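Local structure of PcyX_EBK42635 (Marine metagenome, 5OWG) at residues Y56-V64 with F226-V235; L80-Y91 with Y176-A187. The protein probably reduces biliverdin to phycoerythrobilin in a four-electron reaction, taking its electrons from ferredoxin. One frame throughout, in Å; residues are numbered along the deposited sequence.

Overall arrangement
Contacts 1 and 2 lie on the two faces of one antiparallel sheet, their centres about 16 Å apart, and share it through the neighbouring strands 57-67 and 73-82. Contact 2 is nested along the chain inside the long loop that contact 1 closes. Contact 1 is buried, its centre about 7 Å from the centre of the chain, and sets the last turn of helix 220-229 and the loop after it against strand 57-67. Contact 2, about 15 Å from that centre, joins the end of helix 161-179 to the hairpin of strands 73-82 and 90-96. Both sides of the sheet are thus covered, consistent with the alpha/beta/alpha sandwich of the bilin reductase family.

Contact 1 of 2, residues Y56-V64 with F226-V235; sequences YIRRAHLDV and FCSDNLFPFV
The guanidinium of Arg59 lies between two residues: Pro233 CD sits over the centre of one face, 3.6 Å from Arg59 CZ, and His61 CB covers the opposite face toward the rim. Asn230 O lies at its edge, 3.1 Å from Arg59 NH2. Arg59 NH1 donates to Leu231 O (3.0 Å), a bond bent to 130°, with the oxygen tilted from the guanidinium plane. With CG anti to the backbone N (chi1 -174°) and the chain extended, Arg59 spans from strand to loop, and its NE pairs with Glu34. The Arg58 guanidinium carries Val235 CG1 over the centre of one face, 3.6 Å from Arg58 CZ; a water lies in its plane at the edge, accepting from NH2, and NE bonds to Gln196. His61 and Phe226 meet rim to rim, with planes at 56° and His61 CE1 3.7 Å from Phe226 CZ, while Asn49 takes the imidazole NE2. Asp63 OD2 touches Phe226 CZ at 3.8 Å. Two neighbouring arginines can both serve this face because Arg58 and Arg59 form a classic beta bulge opposite Phe81. A C-terminal loop laid over the central sheet is consistent with the alpha/beta/alpha sandwich of ferredoxin-dependent bilin reductases.

Contact 2 of 2, residues L80-Y91 with Y176-A187; sequences LFPMLTNGGPIY and YIDKIRNHEGEA
Tyr176 carries most of the contact from helix 161-179: Tyr91 CB stands over the centre of its ring in a CH-pi contact, 3.8 Å from the centroid, and Leu80 CD2 slides past Tyr176 CE2 at 3.5 Å. Taking CG anti to the backbone N (chi1 174°) sends the ring across the strands, where Tyr176 OH donates to Pro89 O (3.2 Å) from 39° above that carbonyl's plane. One helical turn on, Ile180 CD1 packs on Pro82 CB at 3.8 Å and touches Gly88 CA. The Asn86 amide reaches between Ile180 and His183, its ND2 3.0 Å from Ile180 O. Asn86 OD1 faces the other way and receives Gly88 N at a doubtfully short distance, in the geometry of an Asx turn. Farther along the loop, Thr85 O is held weakly by two backbone groups, Ala187 N at 3.0 Å and Gly185 N at 3.3 Å.

Behind these groups lie further partners. His183 ND1 donates to Glu186 OE1 in the plane of the imidazole (2.7 Å, 157°), on the syn side of the carboxylate, whose OE2 also bonds to His117. Phe109 meets the Tyr176 ring edge-to-face, and Tyr91 OH bonds to Ala169 O on the same helix. Overall, a type I turn (Met83 to Asn86) abuts a type II turn (His183 to Glu186), so that the helix end meets an antiparallel beta-hairpin, as in this family's alpha/beta/alpha sandwich.

Contact 1 of 2, residues Y56-V64 with F226-V235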
loop_
_atom_site.group_PDB
_atom_site.type_symbol
_atom_site.label_atom_id
_atom_site.label_comp_id
_atom_site.label_asym_id
_atom_site.label_seq_id
_atom_site.Cartn_x
_atom_site.Cartn_y
_atom_site.Cartn_z
ATOM N N TYR A 56 -9.299 -11.300 -6.951
ATOM C CA TYR A 56 -9.826 -10.989 -5.631
ATOM C C TYR A 56 -9.368 -9.640 -5.097
ATOM O O TYR A 56 -10.014 -9.099 -4.192
ATOM C CB TYR A 56 -9.421 -12.090 -4.644
ATOM C CG TYR A 56 -9.804 -13.483 -5.101
ATOM C CD1 TYR A 56 -11.099 -13.955 -4.939
ATOM C CD2 TYR A 56 -8.871 -14.318 -5.697
ATOM C CE1 TYR A 56 -11.455 -15.225 -5.358
ATOM C CE2 TYR A 56 -9.215 -15.589 -6.117
ATOM C CZ TYR A 56 -10.509 -16.037 -5.946
ATOM O OH TYR A 56 -10.861 -17.299 -6.363
ATOM N N ILE A 57 -8.282 -9.086 -5.628
ATOM C CA ILE A 57 -7.711 -7.830 -5.153
ATOM C C ILE A 57 -7.628 -6.890 -6.347
ATOM O O ILE A 57 -6.792 -7.083 -7.238
ATOM C CB ILE A 57 -6.332 -8.040 -4.514
ATOM C CG1 ILE A 57 -6.448 -8.920 -3.264
ATOM C CG2 ILE A 57 -5.684 -6.706 -4.162
ATOM C CD1 ILE A 57 -5.175 -9.668 -2.931
ATOM N N ARG A 58 -8.487 -5.866 -6.368
ATOM C CA ARG A 58 -8.516 -4.963 -7.513
ATOM C C ARG A 58 -7.251 -4.123 -7.609
ATOM O O ARG A 58 -6.829 -3.772 -8.718
ATOM C CB ARG A 58 -9.746 -4.051 -7.451
ATOM C CG ARG A 58 -9.725 -2.995 -6.353
ATOM C CD ARG A 58 -10.884 -2.024 -6.522
ATOM N NE ARG A 58 -10.917 -1.020 -5.462
ATOM C CZ ARG A 58 -10.272 0.143 -5.497
ATOM N NH1 ARG A 58 -9.526 0.476 -6.543
ATOM N NH2 ARG A 58 -10.373 0.981 -4.474
ATOM N N ARG A 59 -6.629 -3.792 -6.479
ATOM C CA ARG A 59 -5.459 -2.924 -6.515
ATOM C C ARG A 59 -4.516 -3.235 -5.363
ATOM O O ARG A 59 -4.933 -3.288 -4.201
ATOM C CB ARG A 59 -5.874 -1.450 -6.477
ATOM C CG ARG A 59 -4.713 -0.490 -6.661
ATOM C CD ARG A 59 -5.190 0.941 -6.839
ATOM N NE ARG A 59 -4.099 1.841 -7.214
ATOM C CZ ARG A 59 -3.364 2.544 -6.356
ATOM N NH1 ARG A 59 -3.590 2.468 -5.049
ATOM N NH2 ARG A 59 -2.397 3.330 -6.806
ATOM N N ALA A 60 -3.246 -3.439 -5.703
ATOM C CA ALA A 60 -2.159 -3.580 -4.740
ATOM C C ALA A 60 -1.029 -2.678 -5.208
ATOM O O ALA A 60 -0.520 -2.855 -6.317
ATOM C CB ALA A 60 -1.689 -5.034 -4.641
ATOM N N HIS A 61 -0.634 -1.721 -4.369
ATOM C CA HIS A 61 0.211 -0.611 -4.795
ATOM C C HIS A 61 1.428 -0.520 -3.888
ATOM O O HIS A 61 1.284 -0.373 -2.670
ATOM C CB HIS A 61 -0.582 0.700 -4.770
ATOM C CG HIS A 61 0.226 1.913 -5.110
ATOM N ND1 HIS A 61 -0.129 3.178 -4.696
ATOM C CD2 HIS A 61 1.362 2.058 -5.832
ATOM C CE1 HIS A 61 0.756 4.051 -5.142
ATOM N NE2 HIS A 61 1.672 3.397 -5.835
ATOM N N LEU A 62 2.617 -0.592 -4.480
ATOM C CA LEU A 62 3.875 -0.456 -3.754
ATOM C C LEU A 62 4.532 0.856 -4.158
ATOM O O LEU A 62 4.902 1.037 -5.323
ATOM C CB LEU A 62 4.810 -1.632 -4.037
ATOM C CG LEU A 62 6.175 -1.568 -3.340
ATOM C CD1 LEU A 62 6.023 -1.744 -1.834
ATOM C CD2 LEU A 62 7.129 -2.604 -3.914
ATOM N N ASP A 63 4.678 1.760 -3.192
ATOM C CA ASP A 63 5.290 3.065 -3.404
ATOM C C ASP A 63 6.551 3.149 -2.557
ATOM O O ASP A 63 6.475 3.119 -1.324
ATOM C CB ASP A 63 4.315 4.185 -3.037
ATOM C CG ASP A 63 4.994 5.533 -2.916
ATOM O OD1 ASP A 63 5.969 5.779 -3.658
ATOM O OD2 ASP A 63 4.561 6.341 -2.070
ATOM N N VAL A 64 7.704 3.258 -3.216
ATOM C CA VAL A 64 9.001 3.265 -2.548
ATOM C C VAL A 64 9.768 4.504 -2.988
ATOM O O VAL A 64 9.897 4.764 -4.190
ATOM C CB VAL A 64 9.815 1.995 -2.861
ATOM C CG1 VAL A 64 11.166 2.016 -2.145
ATOM C CG2 VAL A 64 9.032 0.756 -2.472
ATOM N N PHE A 226 0.287 13.032 -7.600
ATOM C CA PHE A 226 0.304 11.656 -7.110
ATOM C C PHE A 226 -0.767 11.425 -6.046
ATOM O O PHE A 226 -1.508 10.437 -6.101
ATOM C CB PHE A 226 1.697 11.341 -6.560
ATOM C CG PHE A 226 1.823 9.981 -5.940
ATOM C CD1 PHE A 226 1.997 8.858 -6.729
ATOM C CD2 PHE A 226 1.797 9.830 -4.564
ATOM C CE1 PHE A 226 2.126 7.605 -6.157
ATOM C CE2 PHE A 226 1.926 8.582 -3.987
ATOM C CZ PHE A 226 2.090 7.468 -4.783
ATOM N N CYS A 227 -0.861 12.327 -5.065
ATOM C CA CYS A 227 -1.773 12.117 -3.945
ATOM C C CYS A 227 -3.230 12.054 -4.388
ATOM O O CYS A 227 -4.050 11.404 -3.729
ATOM C CB CYS A 227 -1.589 13.226 -2.907
ATOM S SG CYS A 227 -0.056 13.109 -1.962
ATOM N N SER A 228 -3.576 12.716 -5.492
ATOM C CA SER A 228 -4.972 12.822 -5.904
ATOM C C SER A 228 -5.390 11.760 -6.912
ATOM O O SER A 228 -6.567 11.384 -6.946
ATOM C CB SER A 228 -5.235 14.208 -6.503
ATOM O OG SER A 228 -4.466 14.414 -7.674
ATOM N N ASP A 229 -4.464 11.263 -7.737
ATOM C CA ASP A 229 -4.814 10.423 -8.873
ATOM C C ASP A 229 -4.267 9.004 -8.810
ATOM O O ASP A 229 -4.875 8.109 -9.406
ATOM C CB ASP A 229 -4.317 11.065 -10.178
ATOM C CG ASP A 229 -4.899 12.440 -10.406
ATOM O OD1 ASP A 229 -5.751 12.873 -9.602
ATOM O OD2 ASP A 229 -4.502 13.092 -11.393
ATOM N N ASN A 230 -3.151 8.769 -8.116
ATOM C CA ASN A 230 -2.480 7.477 -8.193
ATOM C C ASN A 230 -2.075 6.948 -6.823
ATOM O O ASN A 230 -1.155 6.125 -6.734
ATOM C CB ASN A 230 -1.241 7.576 -9.090
ATOM C CG ASN A 230 -1.595 7.707 -10.556
ATOM O OD1 ASN A 230 -1.639 8.811 -11.098
ATOM N ND2 ASN A 230 -1.854 6.576 -11.206
ATOM N N LEU A 231 -2.734 7.396 -5.757
ATOM C CA LEU A 231 -2.424 6.946 -4.406
ATOM C C LEU A 231 -3.575 6.147 -3.810
ATOM O O LEU A 231 -3.398 4.968 -3.490
ATOM C CB LEU A 231 -2.079 8.158 -3.531
ATOM C CG LEU A 231 -1.979 7.876 -2.032
ATOM C CD1 LEU A 231 -1.068 6.688 -1.752
ATOM C CD2 LEU A 231 -1.507 9.105 -1.276
ATOM N N PHE A 232 -4.747 6.755 -3.650
ATOM C CA PHE A 232 -5.973 6.043 -3.294
ATOM C C PHE A 232 -7.053 6.458 -4.282
ATOM O O PHE A 232 -7.974 7.212 -3.943
ATOM C CB PHE A 232 -6.389 6.332 -1.852
ATOM C CG PHE A 232 -5.383 5.883 -0.838
ATOM C CD1 PHE A 232 -5.177 4.536 -0.600
ATOM C CD2 PHE A 232 -4.645 6.805 -0.122
ATOM C CE1 PHE A 232 -4.245 4.119 0.328
ATOM C CE2 PHE A 232 -3.707 6.394 0.800
ATOM C CZ PHE A 232 -3.512 5.049 1.031
ATOM N N PRO A 233 -6.964 5.987 -5.522
ATOM C CA PRO A 233 -7.922 6.420 -6.542
ATOM C C PRO A 233 -9.334 5.979 -6.204
ATOM O O PRO A 233 -9.557 4.942 -5.575
ATOM C CB PRO A 233 -7.423 5.733 -7.821
ATOM C CG PRO A 233 -6.022 5.298 -7.520
ATOM C CD PRO A 233 -6.002 5.010 -6.058
ATOM N N PHE A 234 -10.294 6.793 -6.628
ATOM C CA PHE A 234 -11.694 6.433 -6.507
ATOM C C PHE A 234 -12.107 5.567 -7.691
ATOM O O PHE A 234 -11.522 5.638 -8.775
ATOM C CB PHE A 234 -12.566 7.685 -6.439
ATOM C CG PHE A 234 -12.233 8.590 -5.288
ATOM C CD1 PHE A 234 -12.816 8.396 -4.046
ATOM C CD2 PHE A 234 -11.340 9.635 -5.446
ATOM C CE1 PHE A 234 -12.512 9.225 -2.985
ATOM C CE2 PHE A 234 -11.032 10.469 -4.388
ATOM C CZ PHE A 234 -11.619 10.263 -3.156
ATOM N N VAL A 235 -13.124 4.739 -7.471
ATOM C CA VAL A 235 -13.601 3.795 -8.474
ATOM C C VAL A 235 -14.934 4.296 -9.010
ATOM O O VAL A 235 -15.742 4.863 -8.265
ATOM C CB VAL A 235 -13.730 2.364 -7.903
ATOM C CG1 VAL A 235 -12.964 2.226 -6.585
ATOM C CG2 VAL A 235 -15.194 1.958 -7.723
HETATM O O HOH W 1 -8.318 3.156 -4.543
#

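Contact 2 of 2, residues L80-Y91 with Y176-A187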
loop_
_atom_site.group_PDB
_atom_site.type_symbol
_atom_site.label_atom_id
_atom_site.label_comp_id
_atom_site.label_asym_id
_atom_site.label_seq_id
_atom_site.Cartn_x
_atom_site.Cartn_y
_atom_site.Cartn_z
ATOM N N LEU A 80 -3.527 -2.518 -0.206
ATOM C CA LEU A 80 -4.274 -3.501 -0.982
ATOM C C LEU A 80 -5.765 -3.258 -0.803
ATOM O O LEU A 80 -6.270 -3.293 0.324
ATOM C CB LEU A 80 -3.923 -4.931 -0.557
ATOM C CG LEU A 80 -2.794 -5.643 -1.306
ATOM C CD1 LEU A 80 -1.432 -5.085 -0.924
ATOM C CD2 LEU A 80 -2.848 -7.146 -1.054
ATOM N N PHE A 81 -6.467 -3.019 -1.917
ATOM C CA PHE A 81 -7.923 -2.923 -1.920
ATOM C C PHE A 81 -8.525 -4.207 -2.474
ATOM O O PHE A 81 -8.124 -4.643 -3.562
ATOM C CB PHE A 81 -8.384 -1.741 -2.770
ATOM C CG PHE A 81 -8.212 -0.402 -2.108
ATOM C CD1 PHE A 81 -9.143 0.057 -1.191
ATOM C CD2 PHE A 81 -7.135 0.408 -2.424
ATOM C CE1 PHE A 81 -8.994 1.292 -0.590
ATOM C CE2 PHE A 81 -6.981 1.645 -1.827
ATOM C CZ PHE A 81 -7.911 2.087 -0.908
ATOM N N PRO A 82 -9.475 -4.847 -1.793
ATOM C CA PRO A 82 -10.124 -6.031 -2.372
ATOM C C PRO A 82 -11.080 -5.651 -3.496
ATOM O O PRO A 82 -11.358 -4.478 -3.751
ATOM C CB PRO A 82 -10.870 -6.647 -1.186
ATOM C CG PRO A 82 -11.097 -5.511 -0.253
ATOM C CD PRO A 82 -9.903 -4.616 -0.401
ATOM N N MET A 83 -11.588 -6.677 -4.177
ATOM C CA MET A 83 -12.507 -6.468 -5.287
ATOM C C MET A 83 -13.876 -6.023 -4.765
ATOM O O MET A 83 -14.174 -6.092 -3.568
ATOM C CB MET A 83 -12.618 -7.744 -6.128
ATOM C CG MET A 83 -13.214 -7.562 -7.525
ATOM S SD MET A 83 -12.360 -6.323 -8.519
ATOM C CE MET A 83 -10.750 -7.082 -8.689
ATOM N N LEU A 84 -14.721 -5.571 -5.695
ATOM C CA LEU A 84 -15.890 -4.762 -5.369
ATOM C C LEU A 84 -17.089 -5.548 -4.841
ATOM O O LEU A 84 -18.038 -4.917 -4.363
ATOM C CB LEU A 84 -16.309 -3.959 -6.604
ATOM C CG LEU A 84 -15.240 -2.998 -7.142
ATOM C CD1 LEU A 84 -15.712 -2.328 -8.422
ATOM C CD2 LEU A 84 -14.858 -1.945 -6.107
ATOM N N THR A 85 -17.102 -6.880 -4.915
ATOM C CA THR A 85 -18.104 -7.652 -4.184
ATOM C C THR A 85 -17.589 -8.132 -2.835
ATOM O O THR A 85 -18.341 -8.759 -2.082
ATOM C CB THR A 85 -18.589 -8.862 -4.996
ATOM O OG1 THR A 85 -17.495 -9.749 -5.262
ATOM C CG2 THR A 85 -19.231 -8.428 -6.307
ATOM N N ASN A 86 -16.330 -7.855 -2.517
ATOM C CA ASN A 86 -15.745 -8.222 -1.238
ATOM C C ASN A 86 -15.923 -7.085 -0.242
ATOM O O ASN A 86 -15.877 -5.904 -0.599
ATOM C CB ASN A 86 -14.261 -8.548 -1.409
ATOM C CG ASN A 86 -13.639 -9.133 -0.158
ATOM O OD1 ASN A 86 -14.079 -8.861 0.960
ATOM N ND2 ASN A 86 -12.602 -9.940 -0.343
ATOM N N GLY A 87 -16.131 -7.455 1.019
ATOM C CA GLY A 87 -16.315 -6.482 2.077
ATOM C C GLY A 87 -15.177 -6.501 3.075
ATOM O O GLY A 87 -15.319 -6.013 4.200
ATOM N N GLY A 88 -14.038 -7.055 2.669
ATOM C CA GLY A 88 -12.922 -7.239 3.565
ATOM C C GLY A 88 -12.197 -5.950 3.887
ATOM O O GLY A 88 -12.449 -4.896 3.294
ATOM N N PRO A 89 -11.271 -6.014 4.847
ATOM C CA PRO A 89 -10.522 -4.813 5.236
ATOM C C PRO A 89 -9.529 -4.374 4.170
ATOM O O PRO A 89 -9.563 -4.859 3.034
ATOM C CB PRO A 89 -9.813 -5.249 6.524
ATOM C CG PRO A 89 -9.665 -6.722 6.389
ATOM C CD PRO A 89 -10.868 -7.197 5.627
ATOM N N ILE A 90 -8.642 -3.452 4.532
ATOM C CA ILE A 90 -7.623 -2.926 3.634
ATOM C C ILE A 90 -6.272 -3.124 4.306
ATOM O O ILE A 90 -5.993 -2.513 5.346
ATOM C CB ILE A 90 -7.861 -1.445 3.302
ATOM C CG1 ILE A 90 -9.162 -1.272 2.514
ATOM C CG2 ILE A 90 -6.688 -0.864 2.511
ATOM C CD1 ILE A 90 -9.723 0.135 2.575
ATOM N N TYR A 91 -5.436 -3.981 3.724
ATOM C CA TYR A 91 -4.042 -4.056 4.140
ATOM C C TYR A 91 -3.373 -2.714 3.891
ATOM O O TYR A 91 -3.455 -2.161 2.790
ATOM C CB TYR A 91 -3.314 -5.160 3.373
ATOM C CG TYR A 91 -1.846 -5.319 3.721
ATOM C CD1 TYR A 91 -0.881 -4.479 3.173
ATOM C CD2 TYR A 91 -1.422 -6.326 4.578
ATOM C CE1 TYR A 91 0.460 -4.628 3.484
ATOM C CE2 TYR A 91 -0.085 -6.484 4.894
ATOM C CZ TYR A 91 0.851 -5.634 4.343
ATOM O OH TYR A 91 2.183 -5.789 4.653
ATOM N N TYR A 176 -2.832 -12.211 4.188
ATOM C CA TYR A 176 -3.927 -11.385 3.688
ATOM C C TYR A 176 -4.351 -11.833 2.295
ATOM O O TYR A 176 -5.547 -11.956 2.005
ATOM C CB TYR A 176 -3.516 -9.912 3.668
ATOM C CG TYR A 176 -4.549 -9.000 3.034
ATOM C CD1 TYR A 176 -5.565 -8.433 3.795
ATOM C CD2 TYR A 176 -4.510 -8.707 1.675
ATOM C CE1 TYR A 176 -6.510 -7.600 3.222
ATOM C CE2 TYR A 176 -5.453 -7.877 1.091
ATOM C CZ TYR A 176 -6.449 -7.327 1.872
ATOM O OH TYR A 176 -7.390 -6.500 1.303
ATOM N N ILE A 177 -3.376 -12.078 1.418
ATOM C CA ILE A 177 -3.671 -12.480 0.047
ATOM C C ILE A 177 -4.410 -13.808 0.020
ATOM O O ILE A 177 -5.138 -14.105 -0.935
ATOM C CB ILE A 177 -2.359 -12.536 -0.764
ATOM C CG1 ILE A 177 -1.743 -11.136 -0.853
ATOM C CG2 ILE A 177 -2.600 -13.092 -2.161
ATOM C CD1 ILE A 177 -0.327 -11.098 -1.395
ATOM N N ASP A 178 -4.245 -14.625 1.061
ATOM C CA ASP A 178 -4.905 -15.925 1.110
ATOM C C ASP A 178 -6.329 -15.812 1.646
ATOM O O ASP A 178 -7.273 -16.323 1.034
ATOM C CB ASP A 178 -4.083 -16.885 1.971
ATOM C CG ASP A 178 -4.847 -18.147 2.337
ATOM O OD1 ASP A 178 -5.772 -18.530 1.591
ATOM O OD2 ASP A 178 -4.526 -18.751 3.381
ATOM N N LYS A 179 -6.505 -15.156 2.794
ATOM C CA LYS A 179 -7.809 -15.154 3.449
ATOM C C LYS A 179 -8.808 -14.229 2.766
ATOM O O LYS A 179 -10.016 -14.482 2.834
ATOM C CB LYS A 179 -7.653 -14.758 4.916
ATOM C CG LYS A 179 -6.808 -15.727 5.728
ATOM C CD LYS A 179 -6.607 -15.240 7.155
ATOM C CE LYS A 179 -5.788 -16.228 7.975
ATOM N NZ LYS A 179 -6.448 -17.558 8.091
ATOM N N ILE A 180 -8.341 -13.164 2.110
ATOM C CA ILE A 180 -9.270 -12.243 1.460
ATOM C C ILE A 180 -10.089 -12.970 0.402
ATOM O O ILE A 180 -11.230 -12.587 0.116
ATOM C CB ILE A 180 -8.505 -11.042 0.862
ATOM C CG1 ILE A 180 -9.476 -9.946 0.412
ATOM C CG2 ILE A 180 -7.649 -11.472 -0.325
ATOM C CD1 ILE A 180 -10.195 -9.241 1.553
ATOM N N ARG A 181 -9.529 -14.027 -0.191
ATOM C CA ARG A 181 -10.255 -14.787 -1.203
ATOM C C ARG A 181 -11.576 -15.315 -0.657
ATOM O O ARG A 181 -12.571 -15.395 -1.387
ATOM C CB ARG A 181 -9.387 -15.941 -1.709
ATOM C CG ARG A 181 -8.100 -15.501 -2.391
ATOM C CD ARG A 181 -6.957 -16.474 -2.132
ATOM N NE ARG A 181 -7.194 -17.792 -2.713
ATOM C CZ ARG A 181 -6.484 -18.878 -2.416
ATOM N NH1 ARG A 181 -5.496 -18.812 -1.533
ATOM N NH2 ARG A 181 -6.767 -20.036 -2.996
ATOM N N ASN A 182 -11.608 -15.669 0.629
ATOM C CA ASN A 182 -12.775 -16.308 1.231
ATOM C C ASN A 182 -13.958 -15.367 1.407
ATOM O O ASN A 182 -14.969 -15.782 1.986
ATOM C CB ASN A 182 -12.406 -16.892 2.595
ATOM C CG ASN A 182 -11.418 -18.031 2.493
ATOM O OD1 ASN A 182 -11.566 -18.927 1.663
ATOM N ND2 ASN A 182 -10.397 -18.003 3.343
ATOM N N HIS A 183 -13.865 -14.122 0.940
ATOM C CA HIS A 183 -14.902 -13.123 1.174
ATOM C C HIS A 183 -15.430 -12.527 -0.126
ATOM O O HIS A 183 -16.038 -11.453 -0.115
ATOM C CB HIS A 183 -14.355 -12.034 2.094
ATOM C CG HIS A 183 -14.002 -12.535 3.459
ATOM N ND1 HIS A 183 -14.944 -12.728 4.447
ATOM C CD2 HIS A 183 -12.815 -12.905 3.993
ATOM C CE1 HIS A 183 -14.349 -13.187 5.534
ATOM N NE2 HIS A 183 -13.058 -13.304 5.285
ATOM N N GLU A 184 -15.208 -13.210 -1.245
ATOM C CA GLU A 184 -15.747 -12.775 -2.525
ATOM C C GLU A 184 -17.249 -13.032 -2.584
ATOM O O GLU A 184 -17.706 -14.156 -2.350
ATOM C CB GLU A 184 -15.037 -13.517 -3.656
ATOM C CG GLU A 184 -15.417 -13.073 -5.055
ATOM C CD GLU A 184 -14.867 -14.003 -6.118
ATOM O OE1 GLU A 184 -15.341 -15.156 -6.203
ATOM O OE2 GLU A 184 -13.951 -13.588 -6.858
ATOM N N GLY A 185 -18.018 -11.988 -2.895
ATOM C CA GLY A 185 -19.453 -12.106 -3.046
ATOM C C GLY A 185 -20.265 -11.811 -1.804
ATOM O O GLY A 185 -21.500 -11.787 -1.883
ATOM N N GLU A 186 -19.621 -11.583 -0.663
ATOM C CA GLU A 186 -20.321 -11.352 0.595
ATOM C C GLU A 186 -20.842 -9.927 0.742
ATOM O O GLU A 186 -21.320 -9.579 1.828
ATOM C CB GLU A 186 -19.395 -11.669 1.769
ATOM C CG GLU A 186 -18.342 -10.606 2.025
ATOM C CD GLU A 186 -17.387 -11.000 3.127
ATOM O OE1 GLU A 186 -17.415 -12.176 3.548
ATOM O OE2 GLU A 186 -16.607 -10.135 3.576
ATOM N N ALA A 187 -20.752 -9.098 -0.295
ATOM C CA ALA A 187 -21.157 -7.704 -0.179
ATOM C C ALA A 187 -21.753 -7.230 -1.496
ATOM O O ALA A 187 -21.581 -7.858 -2.545
ATOM C CB ALA A 187 -19.978 -6.808 0.220
#